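Local atomic coordinates of peridinin-chlorophyll A protein (Amphidinium carterae, PDB entry 2C9E), a protein that probably serves as a water-soluble light-harvesting antenna for blue-green light, holding peridinin and chlorophyll a inside a shell of helices. Residues A102-K106 / Q107-A111; L46-E49 / K50-V54; K143-T146 / S147-D151. One frame throughout, in Å; residues are numbered along the deposited sequence.

Interaction 1: residues A102-K106 / Q107-A111; sequences ASADK and QKFAA. With PID (peridinin), chain E.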
loop_
_atom_site.group_PDB
_atom_site.type_symbol
_atom_site.label_atom_id
_atom_site.label_comp_id
_atom_site.label_asym_id
_atom_site.label_seq_id
_atom_site.Cartn_x
_atom_site.Cartn_y
_atom_site.Cartn_z
ATOM N N ALA A 102 11.468 13.287 5.318
ATOM C CA ALA A 102 12.193 14.110 6.280
ATOM C C ALA A 102 11.466 14.082 7.645
ATOM O O ALA A 102 12.060 14.300 8.683
ATOM C CB ALA A 102 12.318 15.556 5.751
ATOM N N SER A 103 10.172 13.803 7.643
ATOM C CA SER A 103 9.461 13.756 8.913
ATOM C C SER A 103 9.479 12.365 9.557
ATOM O O SER A 103 8.982 12.189 10.653
ATOM C CB SER A 103 7.999 14.175 8.724
ATOM O OG SER A 103 7.274 13.165 8.024
ATOM N N ALA A 104 10.044 11.380 8.886
ATOM C CA ALA A 104 10.022 10.028 9.428
ATOM C C ALA A 104 11.118 9.730 10.445
ATOM O O ALA A 104 12.191 10.389 10.462
ATOM C CB ALA A 104 10.091 8.991 8.250
ATOM N N ASP A 105 10.852 8.730 11.291
ATOM C CA ASP A 105 11.852 8.295 12.248
ATOM C C ASP A 105 12.975 7.799 11.346
ATOM O O ASP A 105 12.752 6.887 10.545
ATOM C CB ASP A 105 11.348 7.133 13.070
ATOM C CG ASP A 105 12.420 6.576 13.959
ATOM O OD1 ASP A 105 13.320 5.811 13.511
ATOM O OD2 ASP A 105 12.373 6.954 15.137
ATOM N N LYS A 106 14.174 8.363 11.484
ATOM C CA LYS A 106 15.291 8.019 10.597
ATOM C C LYS A 106 15.764 6.590 10.594
ATOM O O LYS A 106 16.015 6.036 9.505
ATOM C CB LYS A 106 16.511 8.923 10.856
ATOM C CG LYS A 106 16.419 10.312 10.244
ATOM C CD LYS A 106 17.223 11.368 11.029
ATOM C CE LYS A 106 18.705 11.044 11.075
ATOM N NZ LYS A 106 19.426 11.819 12.118
ATOM N N GLN A 107 15.925 5.998 11.782
ATOM C CA GLN A 107 16.420 4.621 11.854
ATOM C C GLN A 107 15.409 3.642 11.284
ATOM O O GLN A 107 15.775 2.709 10.597
ATOM C CB GLN A 107 16.728 4.168 13.299
ATOM C CG GLN A 107 17.326 5.195 14.247
ATOM C CD GLN A 107 17.410 4.674 15.719
ATOM O OE1 GLN A 107 17.976 5.341 16.593
ATOM N NE2 GLN A 107 16.834 3.488 15.978
ATOM N N LYS A 108 14.148 3.819 11.634
ATOM C CA LYS A 108 13.103 2.921 11.125
ATOM C C LYS A 108 12.983 3.043 9.604
ATOM O O LYS A 108 12.821 2.038 8.890
ATOM C CB LYS A 108 11.752 3.238 11.782
ATOM C CG LYS A 108 11.725 2.832 13.235
ATOM C CD LYS A 108 10.537 3.438 13.943
ATOM C CE LYS A 108 10.512 2.951 15.390
ATOM N NZ LYS A 108 10.690 1.469 15.364
ATOM N N PHE A 109 13.089 4.269 9.105
ATOM C CA PHE A 109 12.984 4.441 7.689
ATOM C C PHE A 109 14.137 3.793 6.962
ATOM O O PHE A 109 13.938 3.045 5.984
ATOM C CB PHE A 109 12.921 5.912 7.294
ATOM C CG PHE A 109 12.545 6.102 5.861
ATOM C CD1 PHE A 109 13.516 6.009 4.848
ATOM C CD2 PHE A 109 11.207 6.310 5.516
ATOM C CE1 PHE A 109 13.159 6.121 3.499
ATOM C CE2 PHE A 109 10.825 6.424 4.172
ATOM C CZ PHE A 109 11.808 6.331 3.156
ATOM N N ALA A 110 15.351 4.093 7.412
ATOM C CA ALA A 110 16.548 3.525 6.761
ATOM C C ALA A 110 16.550 1.995 6.836
ATOM O O ALA A 110 17.152 1.309 5.990
ATOM C CB ALA A 110 17.814 4.064 7.410
ATOM N N ALA A 111 15.881 1.452 7.841
ATOM C CA ALA A 111 15.865 0.007 7.947
ATOM C C ALA A 111 15.003 -0.691 6.884
ATOM O O ALA A 111 15.163 -1.871 6.659
ATOM C CB ALA A 111 15.447 -0.417 9.338
HETATM C C1 PID E . 24.027 3.105 1.835
HETATM C C2 PID E . 25.507 3.368 1.549
HETATM C C3 PID E . 25.903 4.742 2.095
HETATM C C4 PID E . 25.051 5.788 1.373
HETATM C C5 PID E . 23.574 5.726 1.781
HETATM C C6 PID E . 23.050 4.285 1.911
HETATM C C7 PID E . 21.707 4.104 1.576
HETATM C C8 PID E . 20.664 3.892 2.477
HETATM C C9 PID E . 19.342 3.732 2.059
HETATM C C10 PID E . 18.891 3.762 0.744
HETATM C C11 PID E . 18.283 3.536 2.847
HETATM C C12 PID E . 17.193 3.459 2.078
HETATM C C13 PID E . 15.882 3.377 2.546
HETATM C C14 PID E . 14.715 3.319 1.779
HETATM C C15 PID E . 13.485 3.287 2.441
HETATM C C16 PID E . 12.217 3.279 1.857
HETATM C C17 PID E . 11.083 3.338 2.666
HETATM C C18 PID E . 9.794 3.422 2.141
HETATM C C19 PID E . 8.665 3.558 2.948
HETATM C C20 PID E . 7.398 3.702 2.380
HETATM C C21 PID E . 6.202 3.896 3.075
HETATM C C22 PID E . 5.011 4.044 2.365
HETATM C C23 PID E . 3.828 4.247 2.895
HETATM C C24 PID E . 2.647 4.460 3.424
HETATM C C25 PID E . 2.082 5.872 3.660
HETATM C C26 PID E . 1.654 6.008 5.124
HETATM C C27 PID E . 0.732 4.874 5.594
HETATM C C28 PID E . 1.373 3.500 5.355
HETATM C C29 PID E . 1.786 3.279 3.896
HETATM C C30 PID E . -0.221 5.943 7.523
HETATM C C31 PID E . -0.314 6.083 9.043
HETATM C CM1 PID E . 23.529 1.754 1.316
HETATM C CM2 PID E . 22.807 6.501 0.707
HETATM C CM3 PID E . 23.411 6.468 3.112
HETATM C CM4 PID E . 14.775 3.382 0.250
HETATM C CM5 PID E . 6.191 3.955 4.607
HETATM C CM6 PID E . 3.138 6.940 3.354
HETATM C CM7 PID E . 0.866 6.127 2.765
HETATM C CM8 PID E . 2.570 1.973 3.770
HETATM O O1 PID E . 23.501 3.580 3.079
HETATM O O2 PID E . 27.290 4.989 1.837
HETATM O O3 PID E . 19.577 3.924 -0.266
HETATM O O4 PID E . 17.538 3.589 0.761
HETATM O O5 PID E . 0.610 3.201 3.090
HETATM O O6 PID E . 0.608 4.984 7.024
HETATM O O7 PID E . -0.872 6.689 6.790
#

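Interaction 2: residues L46-E49 / K50-V54; sequences LAVE and KLLEV. With PID (peridinin), chain E.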
loop_
_atom_site.group_PDB
_atom_site.type_symbol
_atom_site.label_atom_id
_atom_site.label_comp_id
_atom_site.label_asym_id
_atom_site.label_seq_id
_atom_site.Cartn_x
_atom_site.Cartn_y
_atom_site.Cartn_z
ATOM N N LEU A 46 6.969 -9.542 8.424
ATOM C CA LEU A 46 7.634 -8.605 9.342
ATOM C C LEU A 46 7.967 -7.311 8.584
ATOM O O LEU A 46 7.817 -6.205 9.120
ATOM C CB LEU A 46 8.942 -9.198 9.885
ATOM C CG LEU A 46 9.801 -8.297 10.777
ATOM C CD1 LEU A 46 8.966 -7.710 11.969
ATOM C CD2 LEU A 46 10.955 -9.154 11.333
ATOM N N ALA A 47 8.398 -7.436 7.337
ATOM C CA ALA A 47 8.713 -6.232 6.558
ATOM C C ALA A 47 7.502 -5.343 6.426
ATOM O O ALA A 47 7.584 -4.133 6.526
ATOM C CB ALA A 47 9.222 -6.609 5.178
ATOM N N VAL A 48 6.354 -5.940 6.185
ATOM C CA VAL A 48 5.141 -5.134 6.026
ATOM C C VAL A 48 4.828 -4.438 7.355
ATOM O O VAL A 48 4.407 -3.269 7.374
ATOM C CB VAL A 48 3.995 -6.005 5.598
ATOM C CG1 VAL A 48 2.651 -5.270 5.789
ATOM C CG2 VAL A 48 4.210 -6.401 4.187
ATOM N N GLU A 49 5.028 -5.168 8.451
ATOM C CA GLU A 49 4.828 -4.604 9.757
ATOM C C GLU A 49 5.764 -3.368 9.938
ATOM O O GLU A 49 5.365 -2.353 10.504
ATOM C CB GLU A 49 5.172 -5.634 10.853
ATOM C CG GLU A 49 4.925 -5.104 12.234
ATOM C CD GLU A 49 5.584 -5.923 13.336
ATOM O OE1 GLU A 49 5.568 -7.167 13.279
ATOM O OE2 GLU A 49 6.095 -5.304 14.294
ATOM N N LYS A 50 7.002 -3.461 9.486
ATOM C CA LYS A 50 7.927 -2.332 9.646
ATOM C C LYS A 50 7.522 -1.204 8.729
ATOM O O LYS A 50 7.610 -0.018 9.073
ATOM C CB LYS A 50 9.371 -2.799 9.375
ATOM C CG LYS A 50 9.850 -3.802 10.434
ATOM C CD LYS A 50 11.176 -4.377 10.114
ATOM C CE LYS A 50 11.838 -4.869 11.373
ATOM N NZ LYS A 50 11.758 -3.820 12.484
ATOM N N LEU A 51 7.062 -1.552 7.542
ATOM C CA LEU A 51 6.625 -0.504 6.612
ATOM C C LEU A 51 5.493 0.402 7.223
ATOM O O LEU A 51 5.478 1.665 7.101
ATOM C CB LEU A 51 6.144 -1.187 5.328
ATOM C CG LEU A 51 5.667 -0.283 4.197
ATOM C CD1 LEU A 51 6.864 0.463 3.600
ATOM C CD2 LEU A 51 4.926 -1.156 3.128
ATOM N N LEU A 52 4.514 -0.253 7.833
ATOM C CA LEU A 52 3.393 0.445 8.434
ATOM C C LEU A 52 3.872 1.217 9.663
ATOM O O LEU A 52 3.448 2.372 9.882
ATOM C CB LEU A 52 2.334 -0.578 8.826
ATOM C CG LEU A 52 1.666 -1.355 7.670
ATOM C CD1 LEU A 52 0.599 -2.394 8.227
ATOM C CD2 LEU A 52 1.026 -0.378 6.723
ATOM N N GLU A 53 4.747 0.605 10.480
ATOM C CA GLU A 53 5.266 1.335 11.648
ATOM C C GLU A 53 5.974 2.630 11.169
ATOM O O GLU A 53 5.708 3.717 11.709
ATOM C CB GLU A 53 6.226 0.462 12.449
ATOM C CG GLU A 53 5.530 -0.648 13.221
ATOM C CD GLU A 53 6.490 -1.755 13.690
ATOM O OE1 GLU A 53 7.600 -1.900 13.128
ATOM O OE2 GLU A 53 6.144 -2.509 14.617
ATOM N N VAL A 54 6.813 2.543 10.127
ATOM C CA VAL A 54 7.497 3.758 9.661
ATOM C C VAL A 54 6.485 4.790 9.223
ATOM O O VAL A 54 6.603 5.981 9.549
ATOM C CB VAL A 54 8.536 3.471 8.474
ATOM C CG1 VAL A 54 9.279 4.748 8.059
ATOM C CG2 VAL A 54 9.568 2.477 8.958
HETATM C C1 PID E . 24.027 3.105 1.835
HETATM C C2 PID E . 25.507 3.368 1.549
HETATM C C3 PID E . 25.903 4.742 2.095
HETATM C C4 PID E . 25.051 5.788 1.373
HETATM C C5 PID E . 23.574 5.726 1.781
HETATM C C6 PID E . 23.050 4.285 1.911
HETATM C C7 PID E . 21.707 4.104 1.576
HETATM C C8 PID E . 20.664 3.892 2.477
HETATM C C9 PID E . 19.342 3.732 2.059
HETATM C C10 PID E . 18.891 3.762 0.744
HETATM C C11 PID E . 18.283 3.536 2.847
HETATM C C12 PID E . 17.193 3.459 2.078
HETATM C C13 PID E . 15.882 3.377 2.546
HETATM C C14 PID E . 14.715 3.319 1.779
HETATM C C15 PID E . 13.485 3.287 2.441
HETATM C C16 PID E . 12.217 3.279 1.857
HETATM C C17 PID E . 11.083 3.338 2.666
HETATM C C18 PID E . 9.794 3.422 2.141
HETATM C C19 PID E . 8.665 3.558 2.948
HETATM C C20 PID E . 7.398 3.702 2.380
HETATM C C21 PID E . 6.202 3.896 3.075
HETATM C C22 PID E . 5.011 4.044 2.365
HETATM C C23 PID E . 3.828 4.247 2.895
HETATM C C24 PID E . 2.647 4.460 3.424
HETATM C C25 PID E . 2.082 5.872 3.660
HETATM C C26 PID E . 1.654 6.008 5.124
HETATM C C27 PID E . 0.732 4.874 5.594
HETATM C C28 PID E . 1.373 3.500 5.355
HETATM C C29 PID E . 1.786 3.279 3.896
HETATM C C30 PID E . -0.221 5.943 7.523
HETATM C C31 PID E . -0.314 6.083 9.043
HETATM C CM1 PID E . 23.529 1.754 1.316
HETATM C CM2 PID E . 22.807 6.501 0.707
HETATM C CM3 PID E . 23.411 6.468 3.112
HETATM C CM4 PID E . 14.775 3.382 0.250
HETATM C CM5 PID E . 6.191 3.955 4.607
HETATM C CM6 PID E . 3.138 6.940 3.354
HETATM C CM7 PID E . 0.866 6.127 2.765
HETATM C CM8 PID E . 2.570 1.973 3.770
HETATM O O1 PID E . 23.501 3.580 3.079
HETATM O O2 PID E . 27.290 4.989 1.837
HETATM O O3 PID E . 19.577 3.924 -0.266
HETATM O O4 PID E . 17.538 3.589 0.761
HETATM O O5 PID E . 0.610 3.201 3.090
HETATM O O6 PID E . 0.608 4.984 7.024
HETATM O O7 PID E . -0.872 6.689 6.790
HETATM O O HOH W 1 8.948 -3.901 13.898
#

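Interaction 3: residues K143-T146 / S147-D151; sequences KALT and SAVRD. With PID (peridinin), chain F.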
loop_
_atom_site.group_PDB
_atom_site.type_symbol
_atom_site.label_atom_id
_atom_site.label_comp_id
_atom_site.label_asym_id
_atom_site.label_seq_id
_atom_site.Cartn_x
_atom_site.Cartn_y
_atom_site.Cartn_z
ATOM N N LYS A 143 21.765 9.667 -3.650
ATOM C CA LYS A 143 22.511 9.836 -2.429
ATOM C C LYS A 143 22.502 11.288 -1.974
ATOM O O LYS A 143 22.277 11.576 -0.793
ATOM C CB LYS A 143 23.941 9.370 -2.623
ATOM C CG LYS A 143 24.057 7.864 -2.905
ATOM C CD LYS A 143 25.435 7.374 -2.572
ATOM C CE LYS A 143 26.445 7.709 -3.634
ATOM N NZ LYS A 143 27.701 6.905 -3.446
ATOM N N ALA A 144 22.723 12.217 -2.903
ATOM C CA ALA A 144 22.744 13.634 -2.507
ATOM C C ALA A 144 21.381 14.044 -1.958
ATOM O O ALA A 144 21.278 14.834 -1.027
ATOM C CB ALA A 144 23.172 14.519 -3.692
ATOM N N LEU A 145 20.315 13.510 -2.520
ATOM C CA LEU A 145 18.971 13.811 -1.995
ATOM C C LEU A 145 18.805 13.219 -0.560
ATOM O O LEU A 145 18.241 13.857 0.335
ATOM C CB LEU A 145 17.904 13.157 -2.889
ATOM C CG LEU A 145 16.519 13.738 -3.062
ATOM C CD1 LEU A 145 15.639 12.636 -3.500
ATOM C CD2 LEU A 145 15.994 14.379 -1.830
ATOM N N THR A 146 19.292 12.005 -0.340
ATOM C CA THR A 146 19.103 11.427 0.980
ATOM C C THR A 146 19.800 12.287 2.026
ATOM O O THR A 146 19.303 12.420 3.155
ATOM C CB THR A 146 19.589 9.934 1.078
ATOM O OG1 THR A 146 21.005 9.846 0.911
ATOM C CG2 THR A 146 18.894 9.058 0.025
ATOM N N SER A 147 20.939 12.888 1.665
ATOM C CA SER A 147 21.655 13.737 2.624
ATOM C C SER A 147 20.922 15.030 2.906
ATOM O O SER A 147 20.963 15.524 4.037
ATOM C CB SER A 147 23.038 14.114 2.110
ATOM O OG SER A 147 23.801 12.963 1.834
ATOM N N ALA A 148 20.283 15.599 1.874
ATOM C CA ALA A 148 19.549 16.843 2.058
ATOM C C ALA A 148 18.419 16.531 2.993
ATOM O O ALA A 148 18.186 17.268 3.934
ATOM C CB ALA A 148 18.999 17.385 0.712
ATOM N N VAL A 149 17.729 15.416 2.734
ATOM C CA VAL A 149 16.620 14.973 3.582
ATOM C C VAL A 149 17.031 14.660 5.037
ATOM O O VAL A 149 16.349 15.051 5.986
ATOM C CB VAL A 149 15.945 13.741 2.969
ATOM C CG1 VAL A 149 14.887 13.223 3.899
ATOM C CG2 VAL A 149 15.355 14.124 1.611
ATOM N N ARG A 150 18.129 13.935 5.199
ATOM C CA ARG A 150 18.632 13.595 6.519
ATOM C C ARG A 150 18.920 14.920 7.238
ATOM O O ARG A 150 18.432 15.140 8.330
ATOM C CB ARG A 150 19.931 12.796 6.400
ATOM C CG ARG A 150 20.529 12.318 7.754
ATOM C CD ARG A 150 22.020 11.977 7.599
ATOM N NE ARG A 150 22.690 13.165 7.070
ATOM C CZ ARG A 150 23.572 13.154 6.078
ATOM N NH1 ARG A 150 23.911 11.991 5.526
ATOM N NH2 ARG A 150 24.026 14.311 5.571
ATOM N N ASP A 151 19.693 15.806 6.610
ATOM C CA ASP A 151 20.004 17.080 7.243
ATOM C C ASP A 151 18.729 17.804 7.701
ATOM O O ASP A 151 18.691 18.377 8.786
ATOM C CB ASP A 151 20.825 17.978 6.303
ATOM C CG ASP A 151 22.261 17.468 6.111
ATOM O OD1 ASP A 151 22.719 16.649 6.940
ATOM O OD2 ASP A 151 22.941 17.883 5.147
HETATM C C1 PID F . 18.622 7.469 4.581
HETATM C C2 PID F . 19.554 7.572 5.794
HETATM C C3 PID F . 18.737 7.841 7.061
HETATM C C4 PID F . 18.008 9.176 6.881
HETATM C C5 PID F . 16.940 9.137 5.782
HETATM C C6 PID F . 17.341 8.308 4.546
HETATM C C7 PID F . 16.711 8.684 3.354
HETATM C C8 PID F . 16.027 7.842 2.475
HETATM C C9 PID F . 15.380 8.255 1.306
HETATM C C10 PID F . 15.281 9.544 0.794
HETATM C C11 PID F . 14.647 7.485 0.498
HETATM C C12 PID F . 14.100 8.230 -0.468
HETATM C C13 PID F . 13.261 7.753 -1.478
HETATM C C14 PID F . 12.662 8.493 -2.499
HETATM C C15 PID F . 11.841 7.840 -3.423
HETATM C C16 PID F . 11.158 8.440 -4.482
HETATM C C17 PID F . 10.345 7.702 -5.344
HETATM C C18 PID F . 9.631 8.303 -6.380
HETATM C C19 PID F . 8.789 7.614 -7.252
HETATM C C20 PID F . 8.083 8.323 -8.228
HETATM C C21 PID F . 7.176 7.779 -9.137
HETATM C C22 PID F . 6.515 8.617 -10.036
HETATM C C23 PID F . 5.633 8.166 -10.887
HETATM C C24 PID F . 4.699 7.700 -11.677
HETATM C C25 PID F . 3.230 7.588 -11.239
HETATM C C26 PID F . 2.799 6.124 -11.380
HETATM C C27 PID F . 3.103 5.543 -12.767
HETATM C C28 PID F . 4.574 5.722 -13.166
HETATM C C29 PID F . 5.022 7.186 -13.082
HETATM C C30 PID F . 1.595 3.704 -12.853
HETATM C C31 PID F . 1.307 2.202 -12.899
HETATM C CM1 PID F . 19.342 7.111 3.279
HETATM C CM2 PID F . 16.656 10.595 5.406
HETATM C CM3 PID F . 15.675 8.558 6.420
HETATM C CM4 PID F . 12.881 10.005 -2.604
HETATM C CM5 PID F . 6.862 6.277 -9.141
HETATM C CM6 PID F . 3.059 7.968 -9.765
HETATM C CM7 PID F . 2.346 8.512 -12.079
HETATM C CM8 PID F . 6.525 7.288 -13.364
HETATM O O1 PID F . 17.331 6.888 4.786
HETATM O O2 PID F . 19.596 7.938 8.202
HETATM O O3 PID F . 15.798 10.552 1.271
HETATM O O4 PID F . 14.482 9.533 -0.315
HETATM O O5 PID F . 4.268 7.979 -14.009
HETATM O O6 PID F . 2.879 4.125 -12.692
HETATM O O7 PID F . 0.682 4.509 -13.029
HETATM O O HOH W 2 25.283 12.877 -0.196
HETATM O O HOH W 3 22.919 10.231 2.645
#

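Interaction 1: residues A102-K106 / Q107-A111
With CG anti to the backbone N (chi1 174°), Asp105 turns its carboxylate forward over the first turn of helix 106-111, onto the backbone N-H of Lys108; Phe109, whose CG is likewise anti to its N (chi1 -169°), sends its ring off to the pigment side of the same turn. Asp105 is the N-cap. Its OD1 accepts from Lys108 N at 2.9 Å through the lone pair turned away from OD2, and the bond is almost straight, with an N-H...O angle of 173°. The aliphatic part of the Lys108 side chain lies beside this carboxylate, its CG 3.4 Å from Asp105 OD1, while the ammonium group stays too far off for a direct ion pair. Behind the cap the main chain takes over: Phe109 N binds Asp105 O, and Ala110 N binds Lys106 O at 2.9 Å.

The Phe109 ring lies with one face on the polyene of the chain E peridinin, where CZ stands 3.1 Å from C17 of the pigment. The methyl of Ala104 comes obliquely to the ring, its CB 4.0 Å from Phe109 CD2, and Val54 of helix 41-55 also packs against it. An alanine in place of Phe109 would remove the ring and is likely to leave the C15-C17 part of the polyene without its aromatic cover and the Ala104 methyl without this partner. Asp105 N is itself held by Thr57 OG1 and Lys106 N by Asn155 OD1, which ties the capping turn to two neighbouring loops. The arrangement is a side-chain N-cap at the start of a short helix, set where two peridinin pockets meet in this helical carotenoid-chlorophyll protein.

Interaction 2: residues L46-E49 / K50-V54
Lys50 and Leu46 meet one turn apart on helix 41-55, an alpha-helix in the pigment-lined interior of the protein, joined by the i to i+4 bond from Lys50 N to Leu46 O (2.9 Å). The same pattern continues through Glu53 N on Glu49 O. The apolar side of the helix is closely packed. Leu51 lays its CD1 against the polyene of the chain E peridinin, 3.5 Å from C20, and Val48 and Leu52 touch a chlorophyll a while their own methyls meet at 4.3 Å, CG1 to CD1.

The other side, facing helix 234-251, is polar and more loosely packed. The carboxylates of Glu49 and Glu53 stand nearly perpendicular, their planes 87° apart, with the two OE2 atoms 2.8 Å from each other. Two negative charges so close would probably repel, which the bridging water, Lys50 and a weak, long ion pair of Glu53 with Lys249 may offset. Lys50 bends at its last torsion (chi4 -47°) and carries its ammonium group to a water that links all three side chains. That water accepts from Lys50 NZ at 3.1 Å and donates to Glu49 OE2 at 3.2 Å and to Glu53 OE1 at 2.5 Å.

Interaction 3: residues K143-T146 / S147-D151
Lys143 O receives two bonds from the next turn of helix 132-152: one from the hydroxyl of Thr146, OG1 to O 2.7 Å, and one from the backbone N of Ser147 at 3.1 Å. Thr146 reaches back because OG1 sits between its own N and carbonyl carbon (chi1 66°), which swings the hydroxyl toward the preceding turn. The same OG1 accepts from a water at 2.6 Å. This water also binds Ser147 OG, and a second water joins that OG, at 2.5 Å, more weakly to Lys143 O. Further along, Arg150 and Asp151 form a salt bridge on the outer side: NH2 donates to OD1 at 3.0 Å, with the oxygen in the guanidinium plane but met from above the carboxylate plane. Ser147 CA sits under one face of the guanidinium, toward its rim.

Main-chain bonds hold the turn together, Val149 N to Leu145 O being almost straight. Beyond them lies the apolar packing. Leu145 CD2 meets Val149 CG2 at 3.5 Å, and both residues lean on Ala98 of helix 87-102. Their other methyls turn to the chain F peridinin, where Val149 CG1 comes 3.5 Å from CM2 of its end ring. Thr146 spans both environments, its CG2 lying 3.7 Å from O3 of the pigment's lactone.

Chemically, the Thr146 and Ser147 hydroxyls, Lys143 O and two waters form a linked polar group, while the pigment is met here mainly by carbon atoms, the aliphatic part of Arg150 among them. With its hydroxyl committed to Lys143 O, Thr146 presents its methyl carbon to the lactone.

In the fold
The three contacts come in the order interaction 2, interaction 1, interaction 3 along the chain, on helix 41-55, at the start of helix 106-111 and on helix 132-152, all in the N-terminal half. Interaction 1 lies between the others, its centre 12 Å from each, while interactions 2 and 3 are 22 Å apart between centres and do not touch. On one flank Phe109 packs on Val54, CD2 to CG1 3.6 Å; on the other Ala102 N lies 3.7 Å from Val149 CG1. All three reach the chain E peridinin, and interactions 1 and 3 also line the pocket of the one in chain F. Together they form part of the helical wall around the pigments.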